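Local coordinates for protein probable N-glycosylase/DNA lyase (Thermotoga maritima, PDB 3N0U) that is probably an N-glycosylase/DNA lyase, a largely helical protein of the 8-oxoguanine DNA glycosylase family in the helix-hairpin-helix clan, at residues E48-C52 and G76-V80; M13-L17 and V194-F198. All coordinates share one frame; numbering follows the deposited sequence. Where two conformers were deposited one is given.

Contact 1: residues E48-C52 and G76-V80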
ATOM      1  N   GLU A  48      -9.506 -14.653   5.040  1.00 19.88           N
ATOM      2  CA  GLU A  48     -10.191 -13.503   5.603  1.00 21.96           C
ATOM      3  C   GLU A  48      -9.232 -12.449   6.124  1.00 22.44           C
ATOM      4  O   GLU A  48      -9.498 -11.253   5.967  1.00 20.68           O
ATOM      5  CB  GLU A  48     -11.154 -13.930   6.694  1.00 20.57           C
ATOM      6  CG  GLU A  48     -12.336 -14.724   6.148  1.00 27.04           C
ATOM      7  CD  GLU A  48     -13.394 -15.018   7.186  1.00 40.11           C
ATOM      8  OE1 GLU A  48     -13.201 -14.640   8.360  1.00 43.76           O
ATOM      9  OE2 GLU A  48     -14.423 -15.633   6.817  1.00 43.89           O
ATOM     10  N   ASP A  49      -8.125 -12.866   6.737  1.00 19.50           N
ATOM     11  CA  ASP A  49      -7.128 -11.896   7.181  1.00 19.07           C
ATOM     12  C   ASP A  49      -6.588 -11.088   5.981  1.00 18.34           C
ATOM     13  O   ASP A  49      -6.385  -9.860   6.040  1.00 19.47           O
ATOM     14  CB  ASP A  49      -5.940 -12.602   7.845  1.00 21.57           C
ATOM     15  CG  ASP A  49      -6.285 -13.271   9.165  1.00 25.69           C
ATOM     16  OD1 ASP A  49      -7.264 -12.853   9.833  1.00 26.45           O
ATOM     17  OD2 ASP A  49      -5.538 -14.219   9.550  1.00 27.37           O
ATOM     18  N   LEU A  50      -6.318 -11.782   4.889  1.00 17.18           N
ATOM     19  CA  LEU A  50      -5.804 -11.120   3.705  1.00 17.45           C
ATOM     20  C   LEU A  50      -6.877 -10.205   3.116  1.00 16.16           C
ATOM     21  O   LEU A  50      -6.583  -9.115   2.639  1.00 16.34           O
ATOM     22  CB  LEU A  50      -5.365 -12.156   2.666  1.00 17.02           C
ATOM     23  CG  LEU A  50      -4.148 -12.992   3.075  1.00 18.19           C
ATOM     24  CD1 LEU A  50      -3.941 -14.095   2.089  1.00 20.18           C
ATOM     25  CD2 LEU A  50      -2.909 -12.125   3.146  1.00 19.88           C
ATOM     26  N   PHE A  51      -8.127 -10.643   3.160  1.00 18.02           N
ATOM     27  CA  PHE A  51      -9.220  -9.829   2.649  1.00 17.58           C
ATOM     28  C   PHE A  51      -9.362  -8.518   3.425  1.00 16.59           C
ATOM     29  O   PHE A  51      -9.671  -7.464   2.856  1.00 17.72           O
ATOM     30  CB  PHE A  51     -10.554 -10.588   2.701  1.00 18.49           C
ATOM     31  CG  PHE A  51     -11.644  -9.871   1.980  1.00 15.84           C
ATOM     32  CD1 PHE A  51     -12.540  -9.061   2.661  1.00 19.62           C
ATOM     33  CD2 PHE A  51     -11.714  -9.932   0.603  1.00 19.86           C
ATOM     34  CE1 PHE A  51     -13.530  -8.381   1.975  1.00 20.15           C
ATOM     35  CE2 PHE A  51     -12.675  -9.238  -0.079  1.00 17.71           C
ATOM     36  CZ  PHE A  51     -13.580  -8.459   0.604  1.00 19.47           C
ATOM     37  N   CYS A  52      -9.142  -8.572   4.724  1.00 17.75           N
ATOM     38  CA  CYS A  52      -9.243  -7.354   5.514  0.58 17.31           C
ATOM     39  C   CYS A  52      -8.118  -6.384   5.145  1.00 17.55           C
ATOM     40  O   CYS A  52      -8.331  -5.170   5.123  1.00 18.25           O
ATOM     41  CB  CYS A  52      -9.234  -7.671   7.001  0.58 18.06           C
ATOM     42  SG  CYS A  52     -10.745  -8.494   7.546  0.58 22.37           S
ATOM     43  N   GLY A  76     -13.221  -4.701  11.406  1.00 27.62           N
ATOM     44  CA  GLY A  76     -12.681  -6.047  11.513  1.00 29.19           C
ATOM     45  C   GLY A  76     -13.266  -6.965  10.459  1.00 26.27           C
ATOM     46  O   GLY A  76     -13.319  -6.618   9.282  1.00 23.91           O
ATOM     47  N   LYS A  77     -13.746  -8.127  10.882  1.00 22.94           N
ATOM     48  CA  LYS A  77     -14.274  -9.111   9.941  1.00 20.32           C
ATOM     49  C   LYS A  77     -15.591  -8.662   9.280  1.00 18.94           C
ATOM     50  O   LYS A  77     -16.108  -9.338   8.392  1.00 20.86           O
ATOM     51  CB  LYS A  77     -14.447 -10.470  10.629  1.00 28.13           C
ATOM     52  CG  LYS A  77     -13.103 -11.138  10.969  1.00 39.83           C
ATOM     53  CD  LYS A  77     -13.312 -12.502  11.615  1.00 73.06           C
ATOM     54  CE  LYS A  77     -12.001 -13.258  11.771  1.00 84.08           C
ATOM     55  NZ  LYS A  77     -11.383 -13.575  10.457  1.00 82.49           N
ATOM     56  N   GLY A  78     -16.115  -7.516   9.699  1.00 20.30           N
ATOM     57  CA  GLY A  78     -17.270  -6.934   9.038  1.00 21.04           C
ATOM     58  C   GLY A  78     -17.017  -6.739   7.546  1.00 19.61           C
ATOM     59  O   GLY A  78     -17.941  -6.754   6.738  1.00 18.91           O
ATOM     60  N   PHE A  79     -15.763  -6.538   7.157  1.00 19.01           N
ATOM     61  CA  PHE A  79     -15.464  -6.415   5.732  1.00 18.97           C
ATOM     62  C   PHE A  79     -15.894  -7.665   4.970  1.00 16.28           C
ATOM     63  O   PHE A  79     -16.210  -7.593   3.792  1.00 17.13           O
ATOM     64  CB  PHE A  79     -13.978  -6.199   5.481  1.00 17.77           C
ATOM     65  CG  PHE A  79     -13.460  -4.868   5.956  1.00 17.48           C
ATOM     66  CD1 PHE A  79     -14.099  -3.689   5.604  1.00 19.78           C
ATOM     67  CD2 PHE A  79     -12.352  -4.806   6.777  1.00 19.17           C
ATOM     68  CE1 PHE A  79     -13.617  -2.459   6.029  1.00 19.41           C
ATOM     69  CE2 PHE A  79     -11.870  -3.600   7.215  1.00 23.47           C
ATOM     70  CZ  PHE A  79     -12.512  -2.410   6.842  1.00 22.50           C
ATOM     71  N   VAL A  80     -15.851  -8.811   5.645  1.00 16.99           N
ATOM     72  CA  VAL A  80     -16.194 -10.089   5.038  1.00 19.63           C
ATOM     73  C   VAL A  80     -17.699 -10.336   5.024  1.00 20.51           C
ATOM     74  O   VAL A  80     -18.240 -10.827   4.022  1.00 21.38           O
ATOM     75  CB  VAL A  80     -15.511 -11.251   5.801  1.00 21.17           C
ATOM     76  CG1 VAL A  80     -15.928 -12.606   5.238  1.00 23.43           C
ATOM     77  CG2 VAL A  80     -14.019 -11.107   5.726  1.00 24.52           C
TER
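Val80 is the bump of this contact, and segment 48-52 supplies the hollow. Val80 CG2 lies between Glu48 and Phe51, which are one helical turn apart, 4.0 Å from Phe51 CD1 and equally close to the methylene Glu48 CG. The other methyl, Val80 CG1, lies 3.7 Å from Glu48 OE2. One valine thus packs against an aliphatic stem, a carboxylate and a ring.

Phe51 extends past Val80 and brings a ring edge to the backbone of 76-80. Phe51 CE1 is 3.3 Å from Phe79 O, which lies near the ring plane. CG anti to the backbone N (chi1 -170°) sends the ring in this direction.

Cys52 lies between Gly76 and Phe79 in one of its two conformers. There Cys52 SG is 3.6 Å from Gly76 O and 4.1 Å from Phe79 CD2, a Cys sulfur-aromatic contact at the ring edge. The second conformer makes it doubtful.

Lys77 closes the outer side. Its chain crosses Glu48 at about a right angle and bends at the last torsion (chi4 -64°). Lys77 NZ then makes a salt bridge of 3.0 Å to Glu48 OE1, meeting the oxygen nearly along its C-O axis. Asp49 OD1, 4.2 Å from Lys77 NZ and beyond salt-bridge range, probably adds a weak attraction.

Gly76 is the first residue past helix 65-75, with positive phi, and helix 78-81 begins two residues on. The contact packs helix 47-59 against this turn in a helical glycosylase-family fold. Phe51 and Phe79 both reach Ile106 of helix 99-109, Phe51 also touches Leu116 of helix 116-121, and Arg110 donates a hydrogen bond to Phe79 O.

Contact 2: residues M13-L17 and V194-F198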
ATOM      1  N   MET A  13      19.189  14.122  -6.189  1.00 31.92           N
ATOM      2  CA  MET A  13      19.063  12.805  -5.602  1.00 28.96           C
ATOM      3  C   MET A  13      19.947  12.629  -4.377  1.00 28.95           C
ATOM      4  O   MET A  13      19.500  12.070  -3.383  1.00 29.84           O
ATOM      5  CB  MET A  13      19.381  11.725  -6.629  1.00 35.23           C
ATOM      6  CG  MET A  13      19.298  10.318  -6.070  1.00 48.62           C
ATOM      7  SD  MET A  13      19.691   9.102  -7.348  1.00 70.91           S
ATOM      8  CE  MET A  13      19.750   7.573  -6.413  1.00 73.13           C
ATOM      9  N   GLU A  14      21.188  13.107  -4.429  1.00 28.48           N
ATOM     10  CA  GLU A  14      22.115  12.876  -3.324  1.00 24.71           C
ATOM     11  C   GLU A  14      21.580  13.517  -2.048  1.00 24.96           C
ATOM     12  O   GLU A  14      21.743  12.971  -0.958  1.00 27.75           O
ATOM     13  CB  GLU A  14      23.540  13.376  -3.636  1.00 31.60           C
ATOM     14  CG  GLU A  14      24.556  13.177  -2.466  1.00 37.45           C
ATOM     15  CD  GLU A  14      24.898  11.711  -2.165  1.00 52.64           C
ATOM     16  OE1 GLU A  14      24.434  10.821  -2.907  1.00 42.20           O
ATOM     17  OE2 GLU A  14      25.646  11.448  -1.183  1.00 48.34           O
ATOM     18  N   GLU A  15      20.922  14.660  -2.181  1.00 25.58           N
ATOM     19  CA  GLU A  15      20.344  15.327  -1.025  1.00 30.71           C
ATOM     20  C   GLU A  15      19.285  14.429  -0.364  1.00 20.56           C
ATOM     21  O   GLU A  15      19.226  14.295   0.866  1.00 26.98           O
ATOM     22  CB  GLU A  15      19.738  16.671  -1.444  1.00 42.01           C
ATOM     23  CG  GLU A  15      19.164  17.471  -0.286  1.00 73.10           C
ATOM     24  CD  GLU A  15      18.636  18.836  -0.709  1.00 82.52           C
ATOM     25  OE1 GLU A  15      19.235  19.466  -1.610  1.00 81.95           O
ATOM     26  OE2 GLU A  15      17.617  19.280  -0.135  1.00 84.47           O
ATOM     27  N   LEU A  16      18.459  13.793  -1.178  1.00 21.26           N
ATOM     28  CA  LEU A  16      17.461  12.859  -0.666  1.00 23.73           C
ATOM     29  C   LEU A  16      18.127  11.684   0.031  1.00 26.95           C
ATOM     30  O   LEU A  16      17.732  11.313   1.134  1.00 20.04           O
ATOM     31  CB  LEU A  16      16.553  12.356  -1.788  1.00 28.15           C
ATOM     32  CG  LEU A  16      15.523  11.294  -1.384  1.00 25.70           C
ATOM     33  CD1 LEU A  16      14.548  11.788  -0.306  1.00 28.06           C
ATOM     34  CD2 LEU A  16      14.756  10.843  -2.609  1.00 33.90           C
ATOM     35  N   LEU A  17      19.127  11.082  -0.606  1.00 23.04           N
ATOM     36  CA  LEU A  17      19.807   9.952   0.011  1.00 20.47           C
ATOM     37  C   LEU A  17      20.478  10.352   1.316  1.00 18.70           C
ATOM     38  O   LEU A  17      20.452   9.596   2.271  1.00 21.89           O
ATOM     39  CB  LEU A  17      20.806   9.320  -0.947  1.00 20.74           C
ATOM     40  CG  LEU A  17      20.139   8.583  -2.111  1.00 25.50           C
ATOM     41  CD1 LEU A  17      21.161   8.245  -3.185  1.00 25.63           C
ATOM     42  CD2 LEU A  17      19.444   7.310  -1.618  1.00 27.67           C
ATOM     43  N   VAL A 194      16.897   3.859  -6.890  1.00 22.60           N
ATOM     44  CA  VAL A 194      17.197   4.688  -5.727  1.00 22.00           C
ATOM     45  C   VAL A 194      17.231   3.823  -4.469  1.00 22.20           C
ATOM     46  O   VAL A 194      18.116   3.965  -3.632  1.00 22.33           O
ATOM     47  CB  VAL A 194      16.164   5.805  -5.537  1.00 25.53           C
ATOM     48  CG1 VAL A 194      16.523   6.657  -4.330  1.00 26.42           C
ATOM     49  CG2 VAL A 194      16.075   6.672  -6.805  1.00 24.51           C
ATOM     50  N   ALA A 195      16.271   2.910  -4.349  1.00 21.36           N
ATOM     51  CA  ALA A 195      16.234   2.001  -3.219  1.00 21.93           C
ATOM     52  C   ALA A 195      17.509   1.170  -3.174  1.00 20.65           C
ATOM     53  O   ALA A 195      18.095   0.973  -2.120  1.00 20.30           O
ATOM     54  CB  ALA A 195      15.020   1.097  -3.311  1.00 20.32           C
ATOM     55  N   GLU A 196      17.945   0.707  -4.333  1.00 21.82           N
ATOM     56  CA  GLU A 196      19.155  -0.094  -4.425  1.00 24.89           C
ATOM     57  C   GLU A 196      20.382   0.709  -4.010  1.00 21.11           C
ATOM     58  O   GLU A 196      21.259   0.187  -3.316  1.00 24.82           O
ATOM     59  CB  GLU A 196      19.322  -0.612  -5.855  1.00 26.50           C
ATOM     60  CG  GLU A 196      20.439  -1.598  -6.029  1.00 43.57           C
ATOM     61  CD  GLU A 196      20.442  -2.203  -7.428  1.00 60.11           C
ATOM     62  OE1 GLU A 196      20.361  -1.431  -8.415  1.00 64.81           O
ATOM     63  OE2 GLU A 196      20.501  -3.447  -7.536  1.00 66.25           O
ATOM     64  N   ALA A 197      20.427   1.983  -4.398  1.00 25.49           N
ATOM     65  CA  ALA A 197      21.531   2.866  -4.001  1.00 23.37           C
ATOM     66  C   ALA A 197      21.597   3.029  -2.485  1.00 26.62           C
ATOM     67  O   ALA A 197      22.670   3.160  -1.906  1.00 26.47           O
ATOM     68  CB  ALA A 197      21.401   4.229  -4.666  1.00 26.56           C
ATOM     69  N   PHE A 198      20.434   3.009  -1.852  1.00 23.01           N
ATOM     70  CA  PHE A 198      20.327   3.135  -0.407  1.00 22.47           C
ATOM     71  C   PHE A 198      20.609   1.791   0.282  1.00 19.59           C
ATOM     72  O   PHE A 198      20.937   1.751   1.455  1.00 23.35           O
ATOM     73  CB  PHE A 198      18.903   3.628  -0.105  1.00 22.14           C
ATOM     74  CG  PHE A 198      18.642   4.008   1.325  1.00 19.78           C
ATOM     75  CD1 PHE A 198      19.213   5.135   1.865  1.00 22.15           C
ATOM     76  CD2 PHE A 198      17.761   3.280   2.091  1.00 21.67           C
ATOM     77  CE1 PHE A 198      18.946   5.511   3.190  1.00 21.68           C
ATOM     78  CE2 PHE A 198      17.482   3.638   3.401  1.00 21.49           C
ATOM     79  CZ  PHE A 198      18.060   4.768   3.947  1.00 21.73           C
TER
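Met13 and Val194 reach toward each other tip to tip. The contacts between 13-17 and 194-198 are all apolar, mostly methyl against methyl. Met13 CE is 3.8 Å from Val194 CG2 and 4.1 Å from Ala197 CB, so it sits over the groove between these two residues. The methionine chain is fully extended, with CG anti to the backbone N (chi1 179°), and this carries CE across the gap. Leu17, one turn further along, adds contacts of the same kind through both its methyls. Leu17 CD2 lies 4.0 Å from both Val194 CG1 and Phe198 CB. Leu17 CD1 is more loosely placed, 4.3 Å from Ala197 CB. Leu17 and Phe198 slide past each other in opposite directions, and Leu17 CD2 approaches the Phe198 ring obliquely. The axes of 13-17 and 194-198 come no nearer than 11.2 Å, at 52° between their directions, and side chains span that distance.

Aromatic and polar interactions lie beside this patch. Arg24 of helix 13-44 makes a cation-pi contact with Phe198 and a hydrogen bond to Phe198 O. Phe205 of helix 202-214 meets the Phe198 ring with the planes inclined.

Joining the start of helix 13-44 to the end of helix 181-198 thus rests on two parts. The patch itself is consistent with a contact held by shape fit and partial burial of apolar surface, while Arg24 adds a polar tie at the C-terminal end of 194-198.

The two contacts lie on opposite sides of the chain's centre. Their centres are 37 Å apart, and their nearest atoms are about 23 Å apart. Along the chain the order is 13-17, 48-52, 76-80, 194-198, so contact 1 is nested within the loop closed by contact 2. They share no helix, but helix 13-44 of contact 2 is followed directly by helix 47-59 of contact 1. Contact 1 spans 24 residues and brings helix 47-59 against the turn and short helix after helix 65-75. Contact 2 spans 177. Each packs helices at its own end of this single-chain protein; contact 2 brings the start of the first helix close to the C-terminal helices.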